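Local coordinates for protein acyl-CoA dehydrogenase (PDB 2PG0) that probably catalyses the FAD-dependent dehydrogenation of carrier-bound acyl chains, introducing a double bond at the alpha-beta position, at residues S86-G90 with L210-D214; G90-H94 with I161-I165; D96-P100 with Q247-V251. All coordinates share one frame; numbering follows the deposited sequence.

Interaction 1 (S86-G90 with L210-D214)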
ATOM      1  N   SER A  86     -11.527  19.943  14.101  1.00 11.57           N
ATOM      2  CA  SER A  86     -10.115  20.316  14.045  1.00 11.87           C
ATOM      3  C   SER A  86      -9.869  21.820  14.107  1.00 11.85           C
ATOM      4  O   SER A  86      -8.760  22.248  14.410  1.00 12.41           O
ATOM      5  CB  SER A  86      -9.480  19.745  12.765  1.00 11.75           C
ATOM      6  OG  SER A  86      -9.630  18.342  12.718  1.00 13.25           O
ATOM      7  N   SER A  87     -10.884  22.633  13.820  1.00 12.36           N
ATOM      8  CA  SER A  87     -10.719  24.088  13.918  1.00 12.58           C
ATOM      9  C   SER A  87     -10.489  24.554  15.351  1.00 12.44           C
ATOM     10  O   SER A  87     -10.089  25.692  15.581  1.00 13.44           O
ATOM     11  CB  SER A  87     -11.890  24.835  13.276  1.00 12.64           C
ATOM     12  OG  SER A  87     -11.826  24.758  11.858  1.00 13.16           O
ATOM     13  N   LEU A  88     -10.726  23.662  16.307  1.00 12.52           N
ATOM     14  CA  LEU A  88     -10.500  23.965  17.718  1.00 12.59           C
ATOM     15  C   LEU A  88      -9.058  23.731  18.199  1.00 12.97           C
ATOM     16  O   LEU A  88      -8.762  23.890  19.394  1.00 13.07           O
ATOM     17  CB  LEU A  88     -11.506  23.198  18.574  1.00 12.01           C
ATOM     18  CG  LEU A  88     -12.887  23.867  18.544  1.00 12.18           C
ATOM     19  CD1 LEU A  88     -13.964  22.864  18.910  1.00 12.14           C
ATOM     20  CD2 LEU A  88     -12.952  25.105  19.449  1.00 11.67           C
ATOM     21  N   VAL A  89      -8.165  23.385  17.266  1.00 12.91           N
ATOM     22  CA  VAL A  89      -6.753  23.114  17.599  1.00 13.59           C
ATOM     23  C   VAL A  89      -6.025  24.284  18.246  1.00 13.27           C
ATOM     24  O   VAL A  89      -5.011  24.086  18.915  1.00 13.64           O
ATOM     25  CB  VAL A  89      -5.922  22.653  16.372  1.00 13.80           C
ATOM     26  CG1 VAL A  89      -6.353  21.253  15.934  1.00 15.47           C
ATOM     27  CG2 VAL A  89      -5.975  23.684  15.229  1.00 13.70           C
ATOM     28  N   GLY A  90      -6.537  25.495  18.028  1.00 13.14           N
ATOM     29  CA  GLY A  90      -5.957  26.708  18.616  1.00 13.23           C
ATOM     30  C   GLY A  90      -5.984  26.708  20.131  1.00 13.52           C
ATOM     31  O   GLY A  90      -5.131  27.330  20.771  1.00 13.04           O
ATOM     32  N   LEU A 210      -9.930  23.276   8.122  1.00 11.39           N
ATOM     33  CA  LEU A 210      -9.754  24.029   9.371  1.00 12.17           C
ATOM     34  C   LEU A 210     -10.331  25.435   9.184  1.00 11.78           C
ATOM     35  O   LEU A 210      -9.729  26.431   9.580  1.00 11.62           O
ATOM     36  CB  LEU A 210      -8.270  24.069   9.794  1.00 12.31           C
ATOM     37  CG  LEU A 210      -7.716  22.955  10.698  1.00 13.86           C
ATOM     38  CD1 LEU A 210      -7.889  21.582  10.075  1.00 14.85           C
ATOM     39  CD2 LEU A 210      -6.239  23.188  11.043  1.00 14.00           C
ATOM     40  N   HIS A 211     -11.515  25.491   8.582  1.00 11.94           N
ATOM     41  CA  HIS A 211     -12.114  26.749   8.142  1.00 12.89           C
ATOM     42  C   HIS A 211     -12.402  27.743   9.276  1.00 13.11           C
ATOM     43  O   HIS A 211     -12.398  28.955   9.051  1.00 13.55           O
ATOM     44  CB  HIS A 211     -13.379  26.495   7.316  1.00 12.99           C
ATOM     45  CG  HIS A 211     -13.109  26.090   5.897  1.00 13.59           C
ATOM     46  ND1 HIS A 211     -14.096  25.606   5.065  1.00 15.13           N
ATOM     47  CD2 HIS A 211     -11.967  26.091   5.167  1.00 14.03           C
ATOM     48  CE1 HIS A 211     -13.574  25.330   3.881  1.00 14.29           C
ATOM     49  NE2 HIS A 211     -12.283  25.614   3.917  1.00 13.79           N
ATOM     50  N   ALA A 212     -12.635  27.235  10.485  1.00 13.36           N
ATOM     51  CA  ALA A 212     -12.878  28.110  11.639  1.00 13.36           C
ATOM     52  C   ALA A 212     -11.613  28.500  12.413  1.00 13.59           C
ATOM     53  O   ALA A 212     -11.687  29.252  13.383  1.00 13.46           O
ATOM     54  CB  ALA A 212     -13.934  27.493  12.582  1.00 13.05           C
ATOM     55  N   GLN A 213     -10.455  27.991  11.991  1.00 14.22           N
ATOM     56  CA  GLN A 213      -9.175  28.380  12.586  1.00 14.45           C
ATOM     57  C   GLN A 213      -8.649  29.629  11.883  1.00 14.69           C
ATOM     58  O   GLN A 213      -8.552  29.657  10.650  1.00 14.67           O
ATOM     59  CB  GLN A 213      -8.151  27.246  12.480  1.00 14.57           C
ATOM     60  CG  GLN A 213      -7.373  26.974  13.772  1.00 14.86           C
ATOM     61  CD  GLN A 213      -6.748  28.225  14.370  1.00 15.12           C
ATOM     62  OE1 GLN A 213      -5.931  28.895  13.735  1.00 14.50           O
ATOM     63  NE2 GLN A 213      -7.130  28.541  15.599  1.00 15.60           N
ATOM     64  N   ASP A 214      -8.323  30.660  12.663  1.00 14.68           N
ATOM     65  CA  ASP A 214      -7.867  31.944  12.114  1.00 15.28           C
ATOM     66  C   ASP A 214      -6.364  31.938  11.814  1.00 15.54           C
ATOM     67  O   ASP A 214      -5.571  32.581  12.505  1.00 16.63           O
ATOM     68  CB  ASP A 214      -8.223  33.116  13.048  1.00 15.06           C
ATOM     69  CG  ASP A 214      -7.750  32.897  14.484  1.00 15.30           C
ATOM     70  OD1 ASP A 214      -8.093  31.860  15.089  1.00 16.33           O
ATOM     71  OD2 ASP A 214      -7.021  33.767  15.006  1.00 14.65           O
TER
HETATM   72  O   HOH W   1      -8.993  27.226  17.469  1.00 14.64           O
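Ser87 is the residue most deeply covered by this contact, and its hydroxyl does the work: Ser87 OG accepts a hydrogen bond from the backbone N of Ala212 at 2.9 Å, the bond bent, 140° at the hydrogen. The hydroxyl stands beside its own backbone N and anti to the carbonyl carbon (chi1 -73°), which turns it toward the turn that faces it. The fit is snug, for Ser87 CB lies only 3.4 Å from Ala212 CB, and small residues suit both places. A valine in place of Ser87 would probably leave the Ala212 N-H without its acceptor and crowd the Ala212 methyl. Leu210 covers the neighbouring position, its CD1 lying 3.6 Å from Ser86 CB while CD2 turns toward the CG2 methyl of Val89. Residues Leu210 to Gln213 make a type I beta turn, closed by Gln213 N bonding to Leu210 O. Through this turn the middle domain of the acyl-CoA dehydrogenase fold meets the 3-10 turn that leads into helix 89-105 of the N-terminal domain, with the bound FAD about 4 Å from the Leu210 side chain. Tyr349 of the second subunit also packs on Leu210. Gln213 takes the other flank. Gln213 CG lies 3.5 Å from Ser87 O, and the Gln213 and Val89 side chains cross at about a right angle. The bend at chi2 (-51°) swings the amide over the start of the helix. There a glutamine is long enough for Gln213 NE2 to donate to a water at 2.9 Å; the same water donates to Ser87 O at 2.7 Å and accepts a weak bond from Gly90 N. A second bond of Gln213 NE2 goes to Asn163 OD1.

Interaction 2 (G90-H94 with I161-I165). With FAD (flavin-adenine dinucleotide), chain C.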
ATOM      1  N   GLY A  90      -6.537  25.495  18.028  1.00 13.14           N
ATOM      2  CA  GLY A  90      -5.957  26.708  18.616  1.00 13.23           C
ATOM      3  C   GLY A  90      -5.984  26.708  20.131  1.00 13.52           C
ATOM      4  O   GLY A  90      -5.131  27.330  20.771  1.00 13.04           O
ATOM      5  N   ILE A  91      -6.956  26.000  20.709  1.00 13.97           N
ATOM      6  CA  ILE A  91      -7.032  25.873  22.170  1.00 14.35           C
ATOM      7  C   ILE A  91      -5.907  24.998  22.717  1.00 14.14           C
ATOM      8  O   ILE A  91      -5.201  25.408  23.643  1.00 13.40           O
ATOM      9  CB  ILE A  91      -8.414  25.384  22.642  1.00 15.17           C
ATOM     10  CG1 ILE A  91      -9.451  26.469  22.362  1.00 16.62           C
ATOM     11  CG2 ILE A  91      -8.377  25.036  24.143  1.00 15.49           C
ATOM     12  CD1 ILE A  91     -10.861  25.982  22.300  1.00 20.79           C
ATOM     13  N   GLY A  92      -5.742  23.802  22.140  1.00 13.65           N
ATOM     14  CA  GLY A  92      -4.630  22.914  22.489  1.00 13.72           C
ATOM     15  C   GLY A  92      -3.284  23.581  22.266  1.00 13.93           C
ATOM     16  O   GLY A  92      -2.349  23.375  23.034  1.00 13.83           O
ATOM     17  N   LEU A  93      -3.191  24.389  21.212  1.00 14.02           N
ATOM     18  CA  LEU A  93      -1.975  25.160  20.942  1.00 14.40           C
ATOM     19  C   LEU A  93      -1.678  26.148  22.087  1.00 14.10           C
ATOM     20  O   LEU A  93      -0.568  26.168  22.635  1.00 13.80           O
ATOM     21  CB  LEU A  93      -2.075  25.878  19.586  1.00 14.74           C
ATOM     22  CG  LEU A  93      -0.960  26.897  19.314  1.00 16.27           C
ATOM     23  CD1 LEU A  93       0.203  26.247  18.614  1.00 17.80           C
ATOM     24  CD2 LEU A  93      -1.479  28.068  18.509  1.00 18.41           C
ATOM     25  N   HIS A  94      -2.683  26.936  22.458  1.00 13.89           N
ATOM     26  CA  HIS A  94      -2.586  27.862  23.597  1.00 13.86           C
ATOM     27  C   HIS A  94      -2.232  27.119  24.888  1.00 13.53           C
ATOM     28  O   HIS A  94      -1.250  27.457  25.545  1.00 13.15           O
ATOM     29  CB  HIS A  94      -3.902  28.659  23.736  1.00 13.69           C
ATOM     30  CG  HIS A  94      -3.989  29.518  24.965  1.00 15.17           C
ATOM     31  ND1 HIS A  94      -3.441  30.782  25.034  1.00 16.00           N
ATOM     32  CD2 HIS A  94      -4.604  29.313  26.154  1.00 15.65           C
ATOM     33  CE1 HIS A  94      -3.687  31.307  26.222  1.00 16.32           C
ATOM     34  NE2 HIS A  94      -4.398  30.439  26.919  1.00 15.82           N
ATOM     35  N   ILE A 161       0.342  31.088  10.707  1.00 13.74           N
ATOM     36  CA  ILE A 161       0.322  31.161  12.170  1.00 12.95           C
ATOM     37  C   ILE A 161      -1.073  30.857  12.737  1.00 13.03           C
ATOM     38  O   ILE A 161      -2.033  31.588  12.490  1.00 13.40           O
ATOM     39  CB  ILE A 161       0.874  32.528  12.692  1.00 12.87           C
ATOM     40  CG1 ILE A 161       2.305  32.764  12.176  1.00 12.86           C
ATOM     41  CG2 ILE A 161       0.799  32.606  14.245  1.00 12.21           C
ATOM     42  CD1 ILE A 161       3.266  31.557  12.290  1.00 11.94           C
ATOM     43  N   THR A 162      -1.165  29.760  13.481  1.00 12.60           N
ATOM     44  CA  THR A 162      -2.413  29.343  14.141  1.00 12.86           C
ATOM     45  C   THR A 162      -2.765  30.398  15.207  1.00 12.74           C
ATOM     46  O   THR A 162      -1.864  30.931  15.862  1.00 12.68           O
ATOM     47  CB  THR A 162      -2.240  27.943  14.763  1.00 12.85           C
ATOM     48  OG1 THR A 162      -1.942  27.000  13.724  1.00 13.88           O
ATOM     49  CG2 THR A 162      -3.511  27.483  15.492  1.00 13.00           C
ATOM     50  N   ASN A 163      -4.054  30.716  15.356  1.00 12.86           N
ATOM     51  CA  ASN A 163      -4.490  31.834  16.232  1.00 13.32           C
ATOM     52  C   ASN A 163      -3.917  33.171  15.748  1.00 13.91           C
ATOM     53  O   ASN A 163      -3.740  34.109  16.537  1.00 13.97           O
ATOM     54  CB  ASN A 163      -4.069  31.610  17.701  1.00 13.44           C
ATOM     55  CG  ASN A 163      -4.727  30.391  18.350  1.00 13.53           C
ATOM     56  OD1 ASN A 163      -5.757  29.894  17.897  1.00 13.86           O
ATOM     57  ND2 ASN A 163      -4.132  29.926  19.442  1.00 14.23           N
ATOM     58  N   GLY A 164      -3.636  33.261  14.451  1.00 14.14           N
ATOM     59  CA  GLY A 164      -2.974  34.438  13.878  1.00 14.74           C
ATOM     60  C   GLY A 164      -3.707  35.762  14.026  1.00 15.32           C
ATOM     61  O   GLY A 164      -3.074  36.814  14.111  1.00 15.82           O
ATOM     62  N   ILE A 165      -5.040  35.713  14.041  1.00 15.72           N
ATOM     63  CA  ILE A 165      -5.859  36.913  14.239  1.00 16.31           C
ATOM     64  C   ILE A 165      -6.111  37.198  15.726  1.00 16.39           C
ATOM     65  O   ILE A 165      -5.922  38.329  16.175  1.00 16.43           O
ATOM     66  CB  ILE A 165      -7.192  36.856  13.436  1.00 16.26           C
ATOM     67  CG1 ILE A 165      -6.923  36.657  11.936  1.00 17.10           C
ATOM     68  CG2 ILE A 165      -8.066  38.114  13.689  1.00 16.94           C
ATOM     69  CD1 ILE A 165      -5.959  37.675  11.306  1.00 18.11           C
TER
HETATM   70  PA  FAD C 401       8.749  22.938   3.173  1.00 16.28           P
HETATM   71  O1A FAD C 401       9.080  23.934   2.102  1.00 16.08           O
HETATM   72  O2A FAD C 401       9.695  22.979   4.347  1.00 15.14           O
HETATM   73  O5B FAD C 401       8.713  21.455   2.529  1.00 15.35           O
HETATM   74  C5B FAD C 401       7.921  21.189   1.382  1.00 17.28           C
HETATM   75  C4B FAD C 401       7.940  19.680   1.132  1.00 17.60           C
HETATM   76  O4B FAD C 401       9.283  19.266   0.934  1.00 18.70           O
HETATM   77  C3B FAD C 401       7.413  18.915   2.345  1.00 17.89           C
HETATM   78  O3B FAD C 401       6.680  17.780   1.940  1.00 19.40           O
HETATM   79  C2B FAD C 401       8.669  18.445   3.039  1.00 18.21           C
HETATM   80  O2B FAD C 401       8.470  17.297   3.843  1.00 18.29           O
HETATM   81  C1B FAD C 401       9.590  18.216   1.840  1.00 18.42           C
HETATM   82  N9A FAD C 401      11.000  18.214   2.269  1.00 19.15           N
HETATM   83  C8A FAD C 401      11.732  19.276   2.744  1.00 19.14           C
HETATM   84  N7A FAD C 401      12.973  18.835   3.045  1.00 18.84           N
HETATM   85  C5A FAD C 401      13.041  17.513   2.770  1.00 19.24           C
HETATM   86  C6A FAD C 401      14.065  16.580   2.891  1.00 19.20           C
HETATM   87  N6A FAD C 401      15.217  16.925   3.474  1.00 20.03           N
HETATM   88  N1A FAD C 401      13.830  15.269   2.529  1.00 19.34           N
HETATM   89  C2A FAD C 401      12.596  14.876   2.043  1.00 19.38           C
HETATM   90  N3A FAD C 401      11.581  15.810   1.912  1.00 18.46           N
HETATM   91  C4A FAD C 401      11.803  17.106   2.279  1.00 19.67           C
HETATM   92  N1  FAD C 401       4.088  27.229  11.707  1.00 18.09           N
HETATM   93  C2  FAD C 401       4.361  27.894  12.889  1.00 18.90           C
HETATM   94  O2  FAD C 401       5.518  28.238  13.141  1.00 18.51           O
HETATM   95  N3  FAD C 401       3.334  28.183  13.778  1.00 18.29           N
HETATM   96  C4  FAD C 401       2.038  27.810  13.484  1.00 18.71           C
HETATM   97  O4  FAD C 401       1.131  28.083  14.274  1.00 18.17           O
HETATM   98  C4X FAD C 401       1.764  27.126  12.295  1.00 18.78           C
HETATM   99  N5  FAD C 401       0.468  26.741  11.989  1.00 19.05           N
HETATM  100  C5X FAD C 401       0.185  26.092  10.802  1.00 18.40           C
HETATM  101  C6  FAD C 401      -1.130  25.743  10.517  1.00 18.25           C
HETATM  102  C7  FAD C 401      -1.427  25.083   9.327  1.00 18.35           C
HETATM  103  C7M FAD C 401      -2.862  24.716   9.071  1.00 18.85           C
HETATM  104  C8  FAD C 401      -0.395  24.777   8.419  1.00 18.63           C
HETATM  105  C8M FAD C 401      -0.641  24.067   7.117  1.00 18.79           C
HETATM  106  C9  FAD C 401       0.915  25.136   8.706  1.00 18.35           C
HETATM  107  C9A FAD C 401       1.219  25.792   9.903  1.00 18.58           C
HETATM  108  N10 FAD C 401       2.533  26.151  10.215  1.00 18.76           N
HETATM  109  C10 FAD C 401       2.799  26.835  11.398  1.00 18.31           C
HETATM  110  C1' FAD C 401       3.694  25.777   9.319  1.00 17.78           C
HETATM  111  C2' FAD C 401       4.029  24.279   9.215  1.00 18.76           C
HETATM  112  O2' FAD C 401       4.705  23.774  10.348  1.00 19.27           O
HETATM  113  C3' FAD C 401       4.899  24.104   7.975  1.00 17.65           C
HETATM  114  O3' FAD C 401       4.034  24.184   6.862  1.00 16.65           O
HETATM  115  C4' FAD C 401       5.700  22.794   7.931  1.00 18.20           C
HETATM  116  O4' FAD C 401       6.715  22.759   8.918  1.00 19.08           O
HETATM  117  C5' FAD C 401       6.341  22.561   6.562  1.00 18.24           C
HETATM  118  O5' FAD C 401       7.075  23.697   6.144  1.00 18.52           O
HETATM  119  P   FAD C 401       6.795  24.311   4.686  1.00 18.68           P
HETATM  120  O1P FAD C 401       5.320  24.561   4.498  1.00 18.78           O
HETATM  121  O2P FAD C 401       7.608  25.561   4.497  1.00 18.36           O
HETATM  122  O3P FAD C 401       7.223  23.152   3.643  1.00 17.05           O
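Asn163 presses its amide against the first turn of helix 89-105, where Gly90 offers a bare backbone. Asn163 ND2 donates to Gly90 O at 3.1 Å along a nearly straight line (171°). The acceptor lies in the amide plane of Asn163, while the donor is tilted 30° from the carbonyl plane. The helical bond from His94 N reaches the same oxygen from the opposite face, so this carbonyl serves two donors. Asn163 OD1 comes to 3.3 Å from Gly90 CA, a closeness that any side chain at Gly90 would prevent, and Leu93 CD2 packs 3.4 Å from Asn163 ND2. With Gln213 at its oxygen and Thr125 O as a second acceptor for ND2, the amide is fixed in rotation. Residues Ile161 to Gly164 form a type II beta turn, and Asn163 holds its third position with positive phi, which asparagine tolerates well. Thr162 splits its branches between helix and cofactor. With CG2 anti to the backbone N, Thr162 CG2 meets Leu93 CD2 at 3.7 Å, while Thr162 OG1, at chi1 -61°, donates to flavin N5 at 3.0 Å. Thr162 N gives another bond, 3.0 Å to flavin O4, so one residue binds flavin N5 and O4. Elsewhere the packing is looser: Thr162 CG2 is 4.0 Å from Gly90 CA, and His94 CB stays 4.5 Å from Asn163 ND2, the histidine's ring nitrogens bonding instead to Thr125 and Cys118. The contact is enclosed by protein, with Trp47 of helix 44-52 touching Asn163, Ile127 of strand 125-128 touching Leu93, and the turn itself following strand 151-161, whose Ile161 is backbone-bonded to Ala216 of strand 216-220.

Interaction 3 (D96-P100 with Q247-V251)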
ATOM      1  N   ASP A  96      -1.183  23.844  25.525  1.00 14.41           N
ATOM      2  CA  ASP A  96      -0.182  22.789  25.637  1.00 15.31           C
ATOM      3  C   ASP A  96       1.055  22.965  24.764  1.00 15.12           C
ATOM      4  O   ASP A  96       2.020  22.216  24.899  1.00 15.46           O
ATOM      5  CB  ASP A  96      -0.849  21.433  25.380  1.00 15.44           C
ATOM      6  CG  ASP A  96      -1.993  21.168  26.347  1.00 17.31           C
ATOM      7  OD1 ASP A  96      -1.762  21.272  27.578  1.00 18.55           O
ATOM      8  OD2 ASP A  96      -3.117  20.887  25.873  1.00 17.60           O
ATOM      9  N   ILE A  97       1.026  23.958  23.883  1.00 15.09           N
ATOM     10  CA  ILE A  97       2.175  24.235  23.032  1.00 15.65           C
ATOM     11  C   ILE A  97       2.847  25.556  23.395  1.00 15.54           C
ATOM     12  O   ILE A  97       4.047  25.575  23.670  1.00 15.80           O
ATOM     13  CB  ILE A  97       1.815  24.132  21.524  1.00 16.10           C
ATOM     14  CG1 ILE A  97       1.456  22.674  21.185  1.00 16.45           C
ATOM     15  CG2 ILE A  97       2.976  24.649  20.628  1.00 15.97           C
ATOM     16  CD1 ILE A  97       0.609  22.497  19.948  1.00 19.17           C
ATOM     17  N   VAL A  98       2.085  26.649  23.438  1.00 15.45           N
ATOM     18  CA  VAL A  98       2.697  27.972  23.590  1.00 15.30           C
ATOM     19  C   VAL A  98       2.915  28.376  25.044  1.00 15.56           C
ATOM     20  O   VAL A  98       4.034  28.682  25.442  1.00 15.31           O
ATOM     21  CB  VAL A  98       1.921  29.098  22.855  1.00 15.36           C
ATOM     22  CG1 VAL A  98       2.706  30.399  22.928  1.00 15.56           C
ATOM     23  CG2 VAL A  98       1.662  28.731  21.406  1.00 15.71           C
ATOM     24  N   THR A  99       1.849  28.380  25.841  1.00 15.77           N
ATOM     25  CA  THR A  99       1.975  28.846  27.227  1.00 16.24           C
ATOM     26  C   THR A  99       3.031  28.089  28.055  1.00 16.59           C
ATOM     27  O   THR A  99       3.675  28.708  28.897  1.00 17.18           O
ATOM     28  CB  THR A  99       0.613  28.932  27.963  1.00 15.82           C
ATOM     29  OG1 THR A  99       0.011  27.638  28.020  1.00 17.49           O
ATOM     30  CG2 THR A  99      -0.314  29.873  27.233  1.00 15.27           C
ATOM     31  N   PRO A 100       3.223  26.762  27.826  1.00 17.05           N
ATOM     32  CA  PRO A 100       4.379  26.126  28.471  1.00 17.16           C
ATOM     33  C   PRO A 100       5.743  26.807  28.253  1.00 17.33           C
ATOM     34  O   PRO A 100       6.613  26.684  29.118  1.00 17.29           O
ATOM     35  CB  PRO A 100       4.378  24.717  27.875  1.00 17.31           C
ATOM     36  CG  PRO A 100       2.936  24.445  27.629  1.00 17.23           C
ATOM     37  CD  PRO A 100       2.427  25.760  27.080  1.00 17.29           C
ATOM     38  N   GLN A 247       6.304  17.599  23.119  1.00 18.86           N
ATOM     39  CA  GLN A 247       4.893  17.768  23.488  1.00 17.72           C
ATOM     40  C   GLN A 247       4.032  18.202  22.296  1.00 17.30           C
ATOM     41  O   GLN A 247       2.917  17.705  22.130  1.00 16.18           O
ATOM     42  CB  GLN A 247       4.725  18.716  24.687  1.00 17.54           C
ATOM     43  CG  GLN A 247       3.265  18.870  25.148  1.00 16.85           C
ATOM     44  CD  GLN A 247       3.132  19.172  26.631  1.00 16.51           C
ATOM     45  OE1 GLN A 247       3.675  18.458  27.481  1.00 17.21           O
ATOM     46  NE2 GLN A 247       2.387  20.222  26.951  1.00 15.72           N
ATOM     47  N   GLU A 248       4.547  19.122  21.474  1.00 17.16           N
ATOM     48  CA  GLU A 248       3.821  19.595  20.282  1.00 18.06           C
ATOM     49  C   GLU A 248       3.416  18.433  19.356  1.00 16.72           C
ATOM     50  O   GLU A 248       2.246  18.303  18.968  1.00 16.09           O
ATOM     51  CB  GLU A 248       4.632  20.648  19.507  1.00 17.88           C
ATOM     52  CG  GLU A 248       3.889  21.215  18.277  1.00 20.50           C
ATOM     53  CD  GLU A 248       4.590  22.407  17.613  1.00 20.98           C
ATOM     54  OE1 GLU A 248       5.309  23.168  18.300  1.00 25.11           O
ATOM     55  OE2 GLU A 248       4.399  22.593  16.388  1.00 24.52           O
ATOM     56  N   ARG A 249       4.390  17.593  19.017  1.00 16.23           N
ATOM     57  CA  ARG A 249       4.145  16.431  18.165  1.00 15.75           C
ATOM     58  C   ARG A 249       3.182  15.428  18.805  1.00 14.95           C
ATOM     59  O   ARG A 249       2.363  14.816  18.109  1.00 14.57           O
ATOM     60  CB  ARG A 249       5.470  15.786  17.743  1.00 15.91           C
ATOM     61  CG  ARG A 249       6.198  16.658  16.728  1.00 17.67           C
ATOM     62  CD  ARG A 249       7.699  16.453  16.692  1.00 20.95           C
ATOM     63  NE  ARG A 249       8.296  17.457  15.809  1.00 22.88           N
ATOM     64  CZ  ARG A 249       9.599  17.727  15.722  1.00 24.33           C
ATOM     65  NH1 ARG A 249      10.475  17.077  16.476  1.00 23.65           N
ATOM     66  NH2 ARG A 249      10.022  18.663  14.874  1.00 24.32           N
ATOM     67  N   LEU A 250       3.268  15.284  20.127  1.00 14.55           N
ATOM     68  CA  LEU A 250       2.353  14.411  20.862  1.00 14.01           C
ATOM     69  C   LEU A 250       0.913  14.916  20.767  1.00 14.17           C
ATOM     70  O   LEU A 250      -0.019  14.121  20.607  1.00 13.34           O
ATOM     71  CB  LEU A 250       2.786  14.255  22.330  1.00 14.28           C
ATOM     72  CG  LEU A 250       1.984  13.276  23.209  1.00 14.23           C
ATOM     73  CD1 LEU A 250       1.845  11.886  22.549  1.00 13.12           C
ATOM     74  CD2 LEU A 250       2.605  13.159  24.599  1.00 13.92           C
ATOM     75  N   VAL A 251       0.738  16.230  20.873  1.00 13.92           N
ATOM     76  CA  VAL A 251      -0.591  16.844  20.780  1.00 14.03           C
ATOM     77  C   VAL A 251      -1.211  16.595  19.404  1.00 13.70           C
ATOM     78  O   VAL A 251      -2.378  16.210  19.297  1.00 13.24           O
ATOM     79  CB  VAL A 251      -0.526  18.359  21.132  1.00 14.48           C
ATOM     80  CG1 VAL A 251      -1.811  19.073  20.753  1.00 14.72           C
ATOM     81  CG2 VAL A 251      -0.233  18.530  22.633  1.00 14.37           C
TER
HETATM   82  O   HOH W   2       0.618  21.313  28.928  1.00 29.52           O
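The side-chain nitrogen of Gln247 has two acceptors here: Gln247 NE2 donates to Asp96 O at 2.9 Å and, at the same length, to a water that itself donates to Asp96 OD1. The bond to Asp96 O lies in the carbonyl plane on a lone pair, with the acceptor 19° out of the glutamine's amide plane. That carbonyl is available because Pro100, four residues on, has no N-H to give it; a kink there and a pi-type turn at 96-98 accompany the proline in helix 89-105. Gln247 reaches across with its CG anti to the backbone N (chi1 -177°) and the chain extended beyond. Glutamine suits the place because its amide gives N-H to a carbonyl of one helix and accepts through OE1 from His312 NE2 of helix 285-313. The Asp96 carboxylate is held by Ser74 and Asn78 of helix 71-84.

Beside this polar group the aliphatic parts of the side chains meet. Ile97 crosses Glu248 at about a right angle, Ile97 CD1 lying 3.9 Å from Glu248 CG and Ile97 CG2 3.6 Å from Glu248 OE1. Val251 follows one turn on, its CG1 4.3 Å from Ile97 CD1 and its CG2 4.0 Å from Asp96 CB. The short helical segments run nearly antiparallel, at 156°, with their axes 9.9 Å apart. Glu248 also touches Ala369, and its side chain comes within about 6 Å of FAD. This is the acyl-CoA dehydrogenase fold's packing of a helix from the N-terminal domain against the first long helix of the C-terminal helical domain, close to the flavin.

All three contacts draw on the N-terminal domain's helix 89-105 and the turn leading into it, their first segments following one another from 86 to 100. The partners come later in the chain: 161-165 and 210-214 are loops of the middle beta domain, and 247-251 belongs to helix 237-273. Interactions 1 and 2 share Gly90, have centres about 8 Å apart, and are joined by a bond from Ile165 N to Asp214 OD2. Interaction 3 is centred about 11 Å from interaction 2 and 16 Å from interaction 1. One helix thus contacts both other domains, and the flavin is bound by the loop of interaction 2.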